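Local coordinates for diaminopimelate decarboxylase (Methanocaldococcus jannaschii, PDB 1TUF), which catalyses the pyridoxal phosphate-dependent decarboxylation of meso-diaminopimelate to L-lysine, the final step of lysine biosynthesis by the diaminopimelate pathway, at residues K52-E57 against A270-M275. Numbering follows the deposited sequence.
Sequences KRWEEE and AIINTM
The guanidinium of Arg53 has Ile272 CG2 over the centre of one face, while its edge takes Asn273 OD1 and the Glu57 carboxylate. The indole of Trp54 is met obliquely by Met275 CE and Ile272 CG1. This is a worked example of packing on the outside of a TIM barrel, here the pyridoxal-binding domain: the segment 52-57, just ahead of strand 62-67, lies against helix 264-276, which precedes strand 286-289, and these two parallel strands pair with each other. Arg53 reaches across in an extended chain, CG anti to the backbone N (chi1 178°), and lays its guanidinium on Ile272, with Arg53 CZ 3.4 Å from Ile272 CG2. Both terminal nitrogens then address one acceptor. Arg53 NH2 donates to Asn273 OD1 at 2.7 Å, close to the line of the amide C=O but tilted from the guanidinium plane; the second bond, from NH1, is weak and more bent. Guanidinium and amide planes are turned 59° apart, so this is a fork onto a single oxygen, not a flat pairing. On the side of its own segment, Arg53 NE gives a nearly straight hydrogen bond, within a salt bridge, to Glu57 OE2 (2.7 Å), which lies close to the guanidinium plane and is met on its syn side; together with the amide this should fix the rotation of the group. Deeper in, Trp54 is buried, touching Leu287 of strand 286-289, as does Met275. The Met275 chain, bent at its second and third torsions, forms an oblique Met-aromatic contact, Met275 SD 5.3 Å from the centroid of the Trp54 six-membered ring. The methyl makes the direct touch, with Met275 CE 3.4 Å from Trp54 CH2.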
ATOM      1  N   LYS A  52      19.240  27.432  14.541  1.00 57.93           N
ATOM      2  CA  LYS A  52      19.075  28.670  15.307  1.00 60.57           C
ATOM      3  C   LYS A  52      19.989  29.758  14.772  1.00 60.29           C
ATOM      4  O   LYS A  52      19.769  30.947  15.000  1.00 59.89           O
ATOM      5  CB  LYS A  52      19.372  28.443  16.792  1.00 63.33           C
ATOM      6  CG  LYS A  52      18.162  27.991  17.608  1.00 66.95           C
ATOM      7  CD  LYS A  52      18.535  27.756  19.076  1.00 69.41           C
ATOM      8  CE  LYS A  52      17.347  27.246  19.880  1.00 70.56           C
ATOM      9  NZ  LYS A  52      17.734  26.889  21.274  1.00 72.16           N
ATOM     10  N   ARG A  53      21.013  29.330  14.049  1.00 59.22           N
ATOM     11  CA  ARG A  53      21.970  30.243  13.464  1.00 59.06           C
ATOM     12  C   ARG A  53      21.313  31.175  12.445  1.00 58.16           C
ATOM     13  O   ARG A  53      21.795  32.285  12.206  1.00 58.27           O
ATOM     14  CB  ARG A  53      23.088  29.439  12.801  1.00 59.59           C
ATOM     15  CG  ARG A  53      24.139  30.281  12.117  1.00 60.25           C
ATOM     16  CD  ARG A  53      25.122  29.403  11.368  1.00 61.28           C
ATOM     17  NE  ARG A  53      25.879  30.171  10.389  1.00 60.52           N
ATOM     18  CZ  ARG A  53      26.627  29.632   9.434  1.00 60.24           C
ATOM     19  NH1 ARG A  53      26.720  28.313   9.329  1.00 59.41           N
ATOM     20  NH2 ARG A  53      27.274  30.414   8.577  1.00 61.61           N
ATOM     21  N   TRP A  54      20.203  30.735  11.860  1.00 56.40           N
ATOM     22  CA  TRP A  54      19.515  31.535  10.854  1.00 55.40           C
ATOM     23  C   TRP A  54      18.784  32.764  11.407  1.00 58.10           C
ATOM     24  O   TRP A  54      18.651  33.775  10.716  1.00 56.73           O
ATOM     25  CB  TRP A  54      18.536  30.653  10.067  1.00 48.97           C
ATOM     26  CG  TRP A  54      17.880  31.372   8.937  1.00 42.37           C
ATOM     27  CD1 TRP A  54      16.597  31.819   8.887  1.00 40.09           C
ATOM     28  CD2 TRP A  54      18.492  31.768   7.706  1.00 40.14           C
ATOM     29  NE1 TRP A  54      16.365  32.472   7.698  1.00 39.18           N
ATOM     30  CE2 TRP A  54      17.514  32.456   6.954  1.00 39.74           C
ATOM     31  CE3 TRP A  54      19.773  31.611   7.163  1.00 39.49           C
ATOM     32  CZ2 TRP A  54      17.775  32.985   5.686  1.00 39.99           C
ATOM     33  CZ3 TRP A  54      20.034  32.135   5.905  1.00 38.65           C
ATOM     34  CH2 TRP A  54      19.036  32.816   5.179  1.00 39.56           C
ATOM     35  N   GLU A  55      18.306  32.675  12.645  1.00 62.33           N
ATOM     36  CA  GLU A  55      17.597  33.794  13.263  1.00 66.09           C
ATOM     37  C   GLU A  55      18.577  34.625  14.088  1.00 66.59           C
ATOM     38  O   GLU A  55      18.228  35.183  15.126  1.00 67.84           O
ATOM     39  CB  GLU A  55      16.455  33.291  14.164  1.00 69.29           C
ATOM     40  CG  GLU A  55      15.461  34.389  14.583  1.00 74.41           C
ATOM     41  CD  GLU A  55      14.368  33.894  15.528  1.00 77.73           C
ATOM     42  OE1 GLU A  55      14.686  33.553  16.691  1.00 78.59           O
ATOM     43  OE2 GLU A  55      13.188  33.847  15.106  1.00 78.86           O
ATOM     44  N   GLU A  56      19.817  34.689  13.626  1.00 66.13           N
ATOM     45  CA  GLU A  56      20.831  35.461  14.317  1.00 65.89           C
ATOM     46  C   GLU A  56      21.535  36.303  13.271  1.00 66.11           C
ATOM     47  O   GLU A  56      21.685  37.517  13.419  1.00 65.69           O
ATOM     48  CB  GLU A  56      21.841  34.541  15.013  1.00 65.16           C
ATOM     49  CG  GLU A  56      21.212  33.499  15.934  1.00 63.39           C
ATOM     50  CD  GLU A  56      22.244  32.684  16.701  1.00 63.40           C
ATOM     51  OE1 GLU A  56      23.281  32.312  16.107  1.00 63.51           O
ATOM     52  OE2 GLU A  56      22.015  32.404  17.897  1.00 63.91           O
ATOM     53  N   GLU A  57      21.938  35.650  12.189  1.00 65.17           N
ATOM     54  CA  GLU A  57      22.637  36.343  11.127  1.00 64.44           C
ATOM     55  C   GLU A  57      21.703  36.971  10.106  1.00 62.57           C
ATOM     56  O   GLU A  57      22.149  37.685   9.207  1.00 62.87           O
ATOM     57  CB  GLU A  57      23.601  35.383  10.434  1.00 66.20           C
ATOM     58  CG  GLU A  57      24.663  34.822  11.360  1.00 68.18           C
ATOM     59  CD  GLU A  57      25.698  34.001  10.618  1.00 71.76           C
ATOM     60  OE1 GLU A  57      26.324  34.544   9.677  1.00 73.32           O
ATOM     61  OE2 GLU A  57      25.886  32.815  10.969  1.00 72.56           O
ATOM     62  N   ALA A 270      25.394  23.446   5.429  1.00 48.19           N
ATOM     63  CA  ALA A 270      25.353  23.452   3.970  1.00 47.62           C
ATOM     64  C   ALA A 270      24.363  24.468   3.417  1.00 46.54           C
ATOM     65  O   ALA A 270      24.696  25.249   2.526  1.00 46.95           O
ATOM     66  CB  ALA A 270      25.011  22.066   3.451  1.00 50.12           C
ATOM     67  N   ILE A 271      23.142  24.457   3.941  1.00 46.31           N
ATOM     68  CA  ILE A 271      22.119  25.384   3.464  1.00 45.71           C
ATOM     69  C   ILE A 271      22.412  26.818   3.879  1.00 46.80           C
ATOM     70  O   ILE A 271      22.504  27.711   3.034  1.00 46.12           O
ATOM     71  CB  ILE A 271      20.712  24.987   3.991  1.00 43.37           C
ATOM     72  CG1 ILE A 271      20.285  23.656   3.376  1.00 42.48           C
ATOM     73  CG2 ILE A 271      19.694  26.072   3.666  1.00 38.87           C
ATOM     74  CD1 ILE A 271      18.872  23.246   3.723  1.00 40.38           C
ATOM     75  N   ILE A 272      22.545  27.026   5.188  1.00 47.06           N
ATOM     76  CA  ILE A 272      22.810  28.349   5.741  1.00 48.63           C
ATOM     77  C   ILE A 272      23.939  29.072   5.011  1.00 48.98           C
ATOM     78  O   ILE A 272      23.759  30.200   4.550  1.00 49.17           O
ATOM     79  CB  ILE A 272      23.129  28.250   7.256  1.00 49.10           C
ATOM     80  CG1 ILE A 272      21.860  27.848   8.007  1.00 48.83           C
ATOM     81  CG2 ILE A 272      23.658  29.580   7.779  1.00 49.87           C
ATOM     82  CD1 ILE A 272      22.065  27.536   9.474  1.00 48.39           C
ATOM     83  N   ASN A 273      25.093  28.419   4.893  1.00 49.57           N
ATOM     84  CA  ASN A 273      26.230  29.025   4.206  1.00 50.66           C
ATOM     85  C   ASN A 273      25.856  29.363   2.759  1.00 50.88           C
ATOM     86  O   ASN A 273      26.093  30.479   2.290  1.00 52.25           O
ATOM     87  CB  ASN A 273      27.456  28.088   4.227  1.00 49.97           C
ATOM     88  CG  ASN A 273      28.024  27.865   5.638  1.00 49.22           C
ATOM     89  OD1 ASN A 273      27.891  28.707   6.522  1.00 49.59           O
ATOM     90  ND2 ASN A 273      28.684  26.729   5.834  1.00 49.63           N
ATOM     91  N   THR A 274      25.258  28.410   2.052  1.00 50.85           N
ATOM     92  CA  THR A 274      24.870  28.646   0.660  1.00 50.09           C
ATOM     93  C   THR A 274      23.944  29.848   0.541  1.00 51.02           C
ATOM     94  O   THR A 274      24.102  30.696  -0.346  1.00 51.57           O
ATOM     95  CB  THR A 274      24.157  27.432   0.074  1.00 48.14           C
ATOM     96  OG1 THR A 274      25.006  26.285   0.188  1.00 46.55           O
ATOM     97  CG2 THR A 274      23.827  27.671  -1.390  1.00 47.16           C
ATOM     98  N   MET A 275      22.967  29.895   1.439  1.00 51.74           N
ATOM     99  CA  MET A 275      21.991  30.976   1.489  1.00 52.55           C
ATOM    100  C   MET A 275      22.691  32.326   1.664  1.00 52.05           C
ATOM    101  O   MET A 275      22.488  33.261   0.882  1.00 49.86           O
ATOM    102  CB  MET A 275      21.034  30.741   2.664  1.00 55.04           C
ATOM    103  CG  MET A 275      20.057  29.591   2.480  1.00 55.81           C
ATOM    104  SD  MET A 275      18.601  30.131   1.571  1.00 59.36           S
ATOM    105  CE  MET A 275      17.553  30.731   2.920  1.00 59.46           C
TER